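PDB 4XGO: anopheles Plasmodium-responsive Leucine-rich repeat protein 1B from Anopheles gambiae, which probably acts in mosquito defence against Plasmodium, with an interaction with LRIM1 under study; this chain is its leucine-rich repeat domain. Local coordinates for residues M8-T11 and P12-S16; H133-L136 and A137-P140; P63-V66 and F67-V70; E108-E111 and D112-Q116. All blocks are in the same frame, centred on the assembly; numbering follows the deposited sequence.

Contact 1: residues M8-T11 and P12-S16; sequences MHLT and PFTLS
Thr11 and Thr14 form a capping box, a local contact at the N-terminus of helix 12-23, where the short strand 8-10 turns into the first helix of this leucine-rich repeat domain. The evidence is a reciprocal pair of bonds: Thr14 N donates to Thr11 OG1 at 3.1 Å, and Thr11 N donates to Thr14 OG1 at 2.8 Å, the latter almost straight at 172°. Both hydroxyls are tucked between their own backbone N and carbonyl carbon (chi1 76° for Thr11, 61° for Thr14), which turns each one back towards the other residue's amide. Thr14 OG1 also gives its proton to His9 O, 2.8 Å away, approaching in the carbonyl plane on a lone pair. This one hydroxyl therefore ties the strand as well as the cap, and its acceptor and donor roles are both in use. The helix proper starts with Leu15 N bonding to Thr11 O at 2.8 Å.

Strand and helix segments run nearly at right angles, their axes 7.1 Å apart at closest. Met8, His9 and Leu10 also pair in a parallel ladder with a strand of the second subunit, while Thr11 packs on Asp39 of that subunit, so the cap sits at the dimer interface. The CD1 methyl of Leu10 reaches the first helical turn, 4.0 Å from Leu15 CB.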
loop_
_atom_site.group_PDB
_atom_site.type_symbol
_atom_site.label_atom_id
_atom_site.label_comp_id
_atom_site.label_asym_id
_atom_site.label_seq_id
_atom_site.Cartn_x
_atom_site.Cartn_y
_atom_site.Cartn_z
ATOM N N MET A 8 -9.345 -12.306 12.533
ATOM C CA MET A 8 -9.440 -13.299 13.605
ATOM C C MET A 8 -8.950 -12.736 14.927
ATOM O O MET A 8 -8.157 -11.786 14.966
ATOM C CB MET A 8 -8.662 -14.564 13.245
ATOM C CG MET A 8 -7.141 -14.469 13.309
ATOM S SD MET A 8 -6.300 -16.068 13.115
ATOM C CE MET A 8 -6.274 -16.630 14.796
ATOM N N HIS A 9 -9.474 -13.306 16.014
ATOM C CA HIS A 9 -8.996 -13.028 17.365
ATOM C C HIS A 9 -8.027 -14.153 17.726
ATOM O O HIS A 9 -8.345 -15.341 17.521
ATOM C CB HIS A 9 -10.166 -13.022 18.380
ATOM C CG HIS A 9 -10.982 -11.762 18.378
ATOM N ND1 HIS A 9 -11.498 -11.216 19.536
ATOM C CD2 HIS A 9 -11.373 -10.942 17.371
ATOM C CE1 HIS A 9 -12.167 -10.114 19.242
ATOM N NE2 HIS A 9 -12.112 -9.930 17.934
ATOM N N LEU A 10 -6.848 -13.808 18.227
ATOM C CA LEU A 10 -5.901 -14.792 18.692
ATOM C C LEU A 10 -6.130 -15.056 20.178
ATOM O O LEU A 10 -5.787 -14.234 21.032
ATOM C CB LEU A 10 -4.464 -14.355 18.460
ATOM C CG LEU A 10 -3.442 -15.488 18.616
ATOM C CD1 LEU A 10 -3.588 -16.491 17.491
ATOM C CD2 LEU A 10 -2.026 -14.929 18.655
ATOM N N THR A 11 -6.704 -16.222 20.461
ATOM C CA THR A 11 -7.076 -16.622 21.823
ATOM C C THR A 11 -6.390 -17.950 22.118
ATOM O O THR A 11 -5.851 -18.589 21.208
ATOM C CB THR A 11 -8.617 -16.726 21.959
ATOM O OG1 THR A 11 -9.116 -17.931 21.346
ATOM C CG2 THR A 11 -9.292 -15.533 21.329
ATOM N N PRO A 12 -6.353 -18.383 23.393
ATOM C CA PRO A 12 -5.813 -19.712 23.575
ATOM C C PRO A 12 -6.492 -20.786 22.715
ATOM O O PRO A 12 -5.815 -21.678 22.257
ATOM C CB PRO A 12 -6.012 -19.966 25.079
ATOM C CG PRO A 12 -5.927 -18.595 25.663
ATOM C CD PRO A 12 -6.649 -17.734 24.688
ATOM N N PHE A 13 -7.796 -20.676 22.486
ATOM C CA PHE A 13 -8.516 -21.608 21.630
ATOM C C PHE A 13 -8.033 -21.499 20.174
ATOM O O PHE A 13 -7.620 -22.494 19.581
ATOM C CB PHE A 13 -10.026 -21.387 21.700
ATOM C CG PHE A 13 -10.824 -22.326 20.827
ATOM C CD1 PHE A 13 -11.184 -23.589 21.307
ATOM C CD2 PHE A 13 -11.210 -21.963 19.528
ATOM C CE1 PHE A 13 -11.911 -24.467 20.518
ATOM C CE2 PHE A 13 -11.938 -22.847 18.739
ATOM C CZ PHE A 13 -12.281 -24.106 19.246
ATOM N N THR A 14 -8.042 -20.299 19.608
ATOM C CA THR A 14 -7.692 -20.193 18.203
ATOM C C THR A 14 -6.212 -20.527 17.977
ATOM O O THR A 14 -5.857 -21.125 16.939
ATOM C CB THR A 14 -8.052 -18.828 17.597
ATOM O OG1 THR A 14 -7.341 -17.787 18.278
ATOM C CG2 THR A 14 -9.551 -18.575 17.709
ATOM N N LEU A 15 -5.345 -20.171 18.927
ATOM C CA LEU A 15 -3.942 -20.542 18.795
ATOM C C LEU A 15 -3.764 -22.064 18.917
ATOM O O LEU A 15 -2.974 -22.661 18.180
ATOM C CB LEU A 15 -3.048 -19.776 19.773
ATOM C CG LEU A 15 -1.548 -20.119 19.691
ATOM C CD1 LEU A 15 -0.985 -19.923 18.291
ATOM C CD2 LEU A 15 -0.713 -19.344 20.703
ATOM N N SER A 16 -4.522 -22.696 19.821
ATOM C CA SER A 16 -4.479 -24.157 19.963
ATOM C C SER A 16 -4.868 -24.835 18.652
ATOM O O SER A 16 -4.190 -25.780 18.205
ATOM C CB SER A 16 -5.408 -24.633 21.088
ATOM O OG SER A 16 -5.289 -26.033 21.300
#

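Contact 2: residues H133-L136 and A137-P140; sequences HVDL and ALIP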
loop_
_atom_site.group_PDB
_atom_site.type_symbol
_atom_site.label_atom_id
_atom_site.label_comp_id
_atom_site.label_asym_id
_atom_site.label_seq_id
_atom_site.Cartn_x
_atom_site.Cartn_y
_atom_site.Cartn_z
ATOM N N HIS A 133 -7.813 -10.266 -19.118
ATOM C CA HIS A 133 -8.568 -11.417 -19.522
ATOM C C HIS A 133 -8.679 -12.416 -18.379
ATOM O O HIS A 133 -7.669 -12.829 -17.822
ATOM C CB HIS A 133 -7.874 -12.119 -20.693
ATOM C CG HIS A 133 -8.590 -13.344 -21.157
ATOM N ND1 HIS A 133 -9.667 -13.289 -22.021
ATOM C CD2 HIS A 133 -8.429 -14.648 -20.837
ATOM C CE1 HIS A 133 -10.106 -14.517 -22.248
ATOM N NE2 HIS A 133 -9.379 -15.356 -21.534
ATOM N N VAL A 134 -9.914 -12.782 -18.056
ATOM C CA VAL A 134 -10.213 -13.944 -17.251
ATOM C C VAL A 134 -11.644 -14.383 -17.565
ATOM O O VAL A 134 -12.589 -13.617 -17.348
ATOM C CB VAL A 134 -10.007 -13.722 -15.736
ATOM C CG1 VAL A 134 -10.787 -12.523 -15.219
ATOM C CG2 VAL A 134 -10.366 -14.995 -14.981
ATOM N N ASP A 135 -11.795 -15.591 -18.100
ATOM C CA ASP A 135 -13.126 -16.111 -18.439
ATOM C C ASP A 135 -13.692 -16.895 -17.262
ATOM O O ASP A 135 -13.529 -18.123 -17.165
ATOM C CB ASP A 135 -13.101 -16.983 -19.705
ATOM C CG ASP A 135 -14.508 -17.373 -20.169
ATOM O OD1 ASP A 135 -15.470 -17.185 -19.399
ATOM O OD2 ASP A 135 -14.664 -17.861 -21.317
ATOM N N LEU A 136 -14.348 -16.169 -16.354
ATOM C CA LEU A 136 -14.919 -16.772 -15.154
ATOM C C LEU A 136 -16.063 -17.724 -15.478
ATOM O O LEU A 136 -16.333 -18.652 -14.719
ATOM C CB LEU A 136 -15.431 -15.682 -14.191
ATOM C CG LEU A 136 -14.418 -14.641 -13.723
ATOM C CD1 LEU A 136 -15.137 -13.434 -13.105
ATOM C CD2 LEU A 136 -13.434 -15.282 -12.749
ATOM N N ALA A 137 -16.716 -17.499 -16.617
ATOM C CA ALA A 137 -17.888 -18.281 -17.023
ATOM C C ALA A 137 -17.563 -19.748 -17.296
ATOM O O ALA A 137 -18.444 -20.597 -17.282
ATOM C CB ALA A 137 -18.542 -17.646 -18.244
ATOM N N LEU A 138 -16.288 -20.041 -17.518
ATOM C CA LEU A 138 -15.804 -21.411 -17.630
ATOM C C LEU A 138 -15.791 -22.195 -16.325
ATOM O O LEU A 138 -15.620 -23.414 -16.351
ATOM C CB LEU A 138 -14.379 -21.402 -18.185
ATOM C CG LEU A 138 -14.299 -21.151 -19.680
ATOM C CD1 LEU A 138 -12.843 -20.999 -20.110
ATOM C CD2 LEU A 138 -14.988 -22.289 -20.436
ATOM N N ILE A 139 -15.964 -21.517 -15.189
ATOM C CA ILE A 139 -15.799 -22.122 -13.880
ATOM C C ILE A 139 -17.144 -22.119 -13.132
ATOM O O ILE A 139 -17.379 -21.265 -12.260
ATOM C CB ILE A 139 -14.733 -21.344 -13.079
ATOM C CG1 ILE A 139 -13.520 -20.996 -13.957
ATOM C CG2 ILE A 139 -14.311 -22.106 -11.825
ATOM C CD1 ILE A 139 -12.687 -19.872 -13.391
ATOM N N PRO A 140 -18.038 -23.075 -13.452
ATOM C CA PRO A 140 -19.393 -23.069 -12.889
ATOM C C PRO A 140 -19.519 -23.363 -11.388
ATOM O O PRO A 140 -20.582 -23.115 -10.801
ATOM C CB PRO A 140 -20.140 -24.111 -13.749
ATOM C CG PRO A 140 -19.087 -24.979 -14.294
ATOM C CD PRO A 140 -17.864 -24.148 -14.460
#
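The flat carboxylate of Asp135 has the side chain of Leu138 beside it: Leu138 CG stands 3.7 Å from Asp135 OD2 and Leu138 CD1 3.8 Å from the same oxygen, the two side chains crossing at about a right angle. The other flat group, the His133 ring, has the backbone Asp135 N above one face, displaced towards the rim. A short 3-10 turn at Leu136 to Leu138 lies in the leucine-rich repeat segment that links strand 123-125 to strand 144-146. The i to i+3 bonds here are unequal. Leu138 N to Asp135 O is weak at 3.4 Å, whereas Ile139 N to Leu136 O is 2.9 Å, the donor lying well above the carbonyl plane. Asp135 CG is anti to the backbone N (chi1 -172°), a setting that carries OD1 forward over the start of the turn, where Ala137 N makes a weak bond to it in the manner of an Asx turn; the N-H...O angle is only 123°. Asp135 and Ala137 both touch Ala156 of strand 154-156, and Ile139 packs on Phe115. The oxygen that takes the weak bond also has a methyl close by: Ala137 CB is 3.3 Å from Asp135 OD1.

Contact 3: residues P63-V66 and F67-V70; sequences PPHV and FQNV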
loop_
_atom_site.group_PDB
_atom_site.type_symbol
_atom_site.label_atom_id
_atom_site.label_comp_id
_atom_site.label_asym_id
_atom_site.label_seq_id
_atom_site.Cartn_x
_atom_site.Cartn_y
_atom_site.Cartn_z
ATOM N N PRO A 63 6.932 -22.578 -10.552
ATOM C CA PRO A 63 7.216 -23.688 -11.474
ATOM C C PRO A 63 5.922 -24.420 -11.855
ATOM O O PRO A 63 5.058 -24.601 -11.011
ATOM C CB PRO A 63 8.145 -24.598 -10.666
ATOM C CG PRO A 63 8.610 -23.786 -9.507
ATOM C CD PRO A 63 7.541 -22.782 -9.226
ATOM N N PRO A 64 5.779 -24.842 -13.125
ATOM C CA PRO A 64 4.482 -25.396 -13.567
ATOM C C PRO A 64 4.003 -26.620 -12.784
ATOM O O PRO A 64 2.787 -26.807 -12.634
ATOM C CB PRO A 64 4.710 -25.758 -15.046
ATOM C CG PRO A 64 6.075 -25.293 -15.404
ATOM C CD PRO A 64 6.760 -24.706 -14.214
ATOM N N HIS A 65 4.929 -27.454 -12.314
ATOM C CA HIS A 65 4.559 -28.690 -11.611
ATOM C C HIS A 65 4.771 -28.616 -10.088
ATOM O O HIS A 65 4.769 -29.628 -9.398
ATOM C CB HIS A 65 5.321 -29.886 -12.209
ATOM C CG HIS A 65 5.122 -30.051 -13.687
ATOM N ND1 HIS A 65 3.876 -30.186 -14.263
ATOM C CD2 HIS A 65 6.009 -30.098 -14.705
ATOM C CE1 HIS A 65 4.007 -30.328 -15.569
ATOM N NE2 HIS A 65 5.290 -30.264 -15.864
ATOM N N VAL A 66 4.916 -27.407 -9.548
ATOM C CA VAL A 66 5.188 -27.262 -8.116
ATOM C C VAL A 66 4.099 -27.889 -7.227
ATOM O O VAL A 66 4.415 -28.388 -6.146
ATOM C CB VAL A 66 5.428 -25.792 -7.725
ATOM C CG1 VAL A 66 4.141 -24.981 -7.855
ATOM C CG2 VAL A 66 6.000 -25.680 -6.314
ATOM N N PHE A 67 2.842 -27.898 -7.685
ATOM C CA PHE A 67 1.734 -28.403 -6.867
ATOM C C PHE A 67 1.371 -29.877 -7.092
ATOM O O PHE A 67 0.454 -30.404 -6.444
ATOM C CB PHE A 67 0.492 -27.496 -6.985
ATOM C CG PHE A 67 0.742 -26.064 -6.570
ATOM C CD1 PHE A 67 1.387 -25.766 -5.367
ATOM C CD2 PHE A 67 0.353 -25.002 -7.390
ATOM C CE1 PHE A 67 1.645 -24.453 -4.995
ATOM C CE2 PHE A 67 0.606 -23.689 -7.018
ATOM C CZ PHE A 67 1.240 -23.407 -5.814
ATOM N N GLN A 68 2.101 -30.554 -7.977
ATOM C CA GLN A 68 1.942 -31.997 -8.133
ATOM C C GLN A 68 2.192 -32.734 -6.819
ATOM O O GLN A 68 1.585 -33.773 -6.566
ATOM C CB GLN A 68 2.895 -32.529 -9.189
ATOM C CG GLN A 68 2.593 -32.022 -10.569
ATOM C CD GLN A 68 3.136 -32.960 -11.623
ATOM O OE1 GLN A 68 4.313 -33.319 -11.594
ATOM N NE2 GLN A 68 2.276 -33.392 -12.529
ATOM N N ASN A 69 3.068 -32.185 -5.981
ATOM C CA ASN A 69 3.377 -32.782 -4.688
ATOM C C ASN A 69 2.349 -32.518 -3.595
ATOM O O ASN A 69 2.456 -33.104 -2.508
ATOM C CB ASN A 69 4.743 -32.300 -4.197
ATOM C CG ASN A 69 5.895 -32.936 -4.953
ATOM O OD1 ASN A 69 5.911 -34.152 -5.178
ATOM N ND2 ASN A 69 6.881 -32.121 -5.327
ATOM N N VAL A 70 1.363 -31.650 -3.863
ATOM C CA VAL A 70 0.318 -31.363 -2.875
ATOM C C VAL A 70 -1.098 -31.649 -3.416
ATOM O O VAL A 70 -1.940 -30.743 -3.527
ATOM C CB VAL A 70 0.458 -29.934 -2.274
ATOM C CG1 VAL A 70 1.693 -29.850 -1.389
ATOM C CG2 VAL A 70 0.521 -28.855 -3.353
HETATM O O HOH W 1 1.684 -27.356 -10.203
HETATM O O HOH W 2 6.585 -29.300 -4.996
#
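A type I beta turn from Pro63 to Val66, followed by two more i to i+3 backbone bonds, makes up part of the leucine-rich repeat segment between strands 51-53 and 75-77. The first turn is closed by Val66 N bonding to Pro63 O. The next step follows directly, Gln68 N donating to His65 O at 3.2 Å from well above the carbonyl plane, and Val70 N then reaches Phe67 O.

On the buried side, the Val66 and Phe67 side chains run alongside each other in a common direction. The CG1 methyl of Val66 is set over the Phe67 ring in a CH-pi contact, 3.6 Å from the centroid of that ring and only 2° off its normal. The position follows from chi1 of Val66, 68°, which puts CG1 between the backbone N and the carbonyl carbon, on the side where the following ring lies. Near-equal distances from CG1 to all six ring carbons confirm the centring. The Phe67 ring packs further on Ile90 and Thr94 from the loop after strand 75-77.

On the exposed side His65 and Gln68 extend together, ring and amide planes 35° apart, with Gln68 OE1 3.6 Å from His65 CB. The amide is held by Gln68 NE2 bonding to Asn93 OD1. Water also meets the backbone: one water accepts from Phe67 N at 2.8 Å, and a second donates to Val66 O at 2.6 Å and accepts from Asn69 ND2. With Val66 and Phe67 buried and His65 and Gln68 exposed, this is a connecting segment of the leucine-rich repeat solenoid.

Contact 4: residues E108-E111 and D112-Q116; sequences ERIE and DDTFQ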
loop_
_atom_site.group_PDB
_atom_site.type_symbol
_atom_site.label_atom_id
_atom_site.label_comp_id
_atom_site.label_asym_id
_atom_site.label_seq_id
_atom_site.Cartn_x
_atom_site.Cartn_y
_atom_site.Cartn_z
ATOM N N GLU A 108 -1.480 -10.451 -15.568
ATOM C CA GLU A 108 -1.988 -9.810 -16.799
ATOM C C GLU A 108 -3.132 -10.620 -17.393
ATOM O O GLU A 108 -4.095 -10.060 -17.907
ATOM C CB GLU A 108 -0.851 -9.654 -17.807
ATOM C CG GLU A 108 0.332 -8.886 -17.234
ATOM C CD GLU A 108 1.571 -8.932 -18.098
ATOM O OE1 GLU A 108 1.489 -9.347 -19.285
ATOM O OE2 GLU A 108 2.641 -8.533 -17.585
ATOM N N ARG A 109 -3.022 -11.944 -17.346
ATOM C CA ARG A 109 -4.043 -12.822 -17.906
ATOM C C ARG A 109 -4.187 -14.089 -17.085
ATOM O O ARG A 109 -3.228 -14.540 -16.490
ATOM C CB ARG A 109 -3.669 -13.226 -19.335
ATOM C CG ARG A 109 -3.693 -12.113 -20.366
ATOM C CD ARG A 109 -3.143 -12.623 -21.702
ATOM N NE ARG A 109 -3.873 -13.809 -22.155
ATOM C CZ ARG A 109 -4.986 -13.808 -22.885
ATOM N NH1 ARG A 109 -5.534 -12.692 -23.322
ATOM N NH2 ARG A 109 -5.541 -14.965 -23.217
ATOM N N ILE A 110 -5.396 -14.639 -17.078
ATOM C CA ILE A 110 -5.656 -16.015 -16.662
ATOM C C ILE A 110 -6.099 -16.760 -17.896
ATOM O O ILE A 110 -7.171 -16.467 -18.435
ATOM C CB ILE A 110 -6.824 -16.111 -15.661
ATOM C CG1 ILE A 110 -6.547 -15.291 -14.403
ATOM C CG2 ILE A 110 -7.126 -17.569 -15.323
ATOM C CD1 ILE A 110 -5.361 -15.729 -13.594
ATOM N N GLU A 111 -5.305 -17.731 -18.343
ATOM C CA GLU A 111 -5.669 -18.497 -19.544
ATOM C C GLU A 111 -6.851 -19.422 -19.279
ATOM O O GLU A 111 -7.085 -19.865 -18.155
ATOM C CB GLU A 111 -4.489 -19.302 -20.080
ATOM C CG GLU A 111 -3.238 -18.476 -20.359
ATOM C CD GLU A 111 -3.469 -17.312 -21.307
ATOM O OE1 GLU A 111 -4.433 -17.319 -22.124
ATOM O OE2 GLU A 111 -2.665 -16.375 -21.239
ATOM N N ASP A 112 -7.594 -19.714 -20.338
ATOM C CA ASP A 112 -8.869 -20.406 -20.222
ATOM C C ASP A 112 -8.799 -21.831 -19.643
ATOM O O ASP A 112 -9.796 -22.296 -19.117
ATOM C CB ASP A 112 -9.602 -20.416 -21.567
ATOM C CG ASP A 112 -10.090 -19.041 -21.985
ATOM O OD1 ASP A 112 -9.906 -18.033 -21.246
ATOM O OD2 ASP A 112 -10.700 -18.971 -23.076
ATOM N N ASP A 113 -7.652 -22.507 -19.729
ATOM C CA ASP A 113 -7.524 -23.873 -19.170
ATOM C C ASP A 113 -7.028 -23.911 -17.705
ATOM O O ASP A 113 -6.906 -24.977 -17.108
ATOM C CB ASP A 113 -6.687 -24.781 -20.089
ATOM C CG ASP A 113 -5.237 -24.321 -20.264
ATOM O OD1 ASP A 113 -4.824 -23.276 -19.715
ATOM O OD2 ASP A 113 -4.503 -25.026 -21.006
ATOM N N THR A 114 -6.797 -22.740 -17.114
ATOM C CA THR A 114 -6.177 -22.650 -15.792
ATOM C C THR A 114 -6.970 -23.456 -14.757
ATOM O O THR A 114 -6.383 -24.198 -13.948
ATOM C CB THR A 114 -6.054 -21.172 -15.352
ATOM O OG1 THR A 114 -5.237 -20.470 -16.296
ATOM C CG2 THR A 114 -5.415 -21.053 -13.984
ATOM N N PHE A 115 -8.296 -23.348 -14.810
ATOM C CA PHE A 115 -9.168 -23.951 -13.797
ATOM C C PHE A 115 -9.972 -25.157 -14.297
ATOM O O PHE A 115 -11.026 -25.485 -13.740
ATOM C CB PHE A 115 -10.078 -22.853 -13.214
ATOM C CG PHE A 115 -9.320 -21.759 -12.516
ATOM C CD1 PHE A 115 -8.646 -22.013 -11.323
ATOM C CD2 PHE A 115 -9.274 -20.471 -13.036
ATOM C CE1 PHE A 115 -7.943 -21.017 -10.675
ATOM C CE2 PHE A 115 -8.567 -19.473 -12.390
ATOM C CZ PHE A 115 -7.901 -19.744 -11.211
ATOM N N GLN A 116 -9.462 -25.844 -15.320
ATOM C CA GLN A 116 -10.152 -27.017 -15.881
ATOM C C GLN A 116 -10.344 -28.146 -14.874
ATOM O O GLN A 116 -11.422 -28.734 -14.816
ATOM C CB GLN A 116 -9.417 -27.572 -17.114
ATOM C CG GLN A 116 -9.929 -28.948 -17.538
ATOM C CD GLN A 116 -9.468 -29.369 -18.921
ATOM O OE1 GLN A 116 -8.295 -29.203 -19.277
ATOM N NE2 GLN A 116 -10.384 -29.940 -19.702
HETATM O O HOH W 3 -9.585 -17.414 -18.528
HETATM O O HOH W 4 -2.988 -18.614 -16.730
HETATM O O HOH W 5 -6.791 -18.638 -22.810
#
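Thr114 chi1 of -60° sets OG1 beside its own backbone N, with the result that hydroxyl and amide both point at Glu111 O. They bond to it from the same face of the carbonyl plane: Thr114 OG1 at 2.7 Å, tilted 26° from that plane, and Thr114 N at 3.1 Å, further out of it. Glu111 bends at chi2 (-56°) and so folds its carboxylate back beside Arg109, which grips it side-on. Arg109 NE meets Glu111 OE2 at 3.0 Å and Arg109 NH2 meets Glu111 OE1 at 2.8 Å; both oxygens lie in the guanidinium plane and are met on their syn sides, somewhat out of the carboxylate plane. Two type I beta turns, Glu111 to Thr114 and Asp113 to Gln116, shape this connecting segment of the leucine-rich repeat between strands 99-101 and 123-125. Buried beneath them, Ile110 CG2 touches Thr114 OG1 at 3.6 Å and Phe115 CE2 at 3.8 Å, while the Thr114 methyl sits over the centre of the Phe115 ring. Waters stitch the polar rim: one accepts from Glu111 N and donates to Thr114 OG1, and another joins Ile110 O to Asp112 OD1, 2.8 Å from that oxygen, which also bonds His133 NE2.

How the contacts relate
Contacts 2, 3 and 4 lie in connecting segments of the solenoid, those of contacts 4 and 2 adjacent and one segment separating contact 3 from contact 4. Each is partly buried, with apolar residues such as Leu136, Phe67 and Ile110 inside; contact 1 belongs to the N-terminal strand and helix at the subunit interface, its nearest atoms over 20 Å from the others. Contacts 2 and 4 touch: His133 O lies 3.0 Å from Ile110 N, a probable hydrogen bond, and Leu138 CD1 packs 3.5 Å from Asp112 O. Reciprocal threonine capping begins a helix in contact 1, one firm and two weak bonds cross contact 2, a CH-pi contact marks contact 3, and contact 4 adds a salt bridge and waters to a doubly bonded carbonyl.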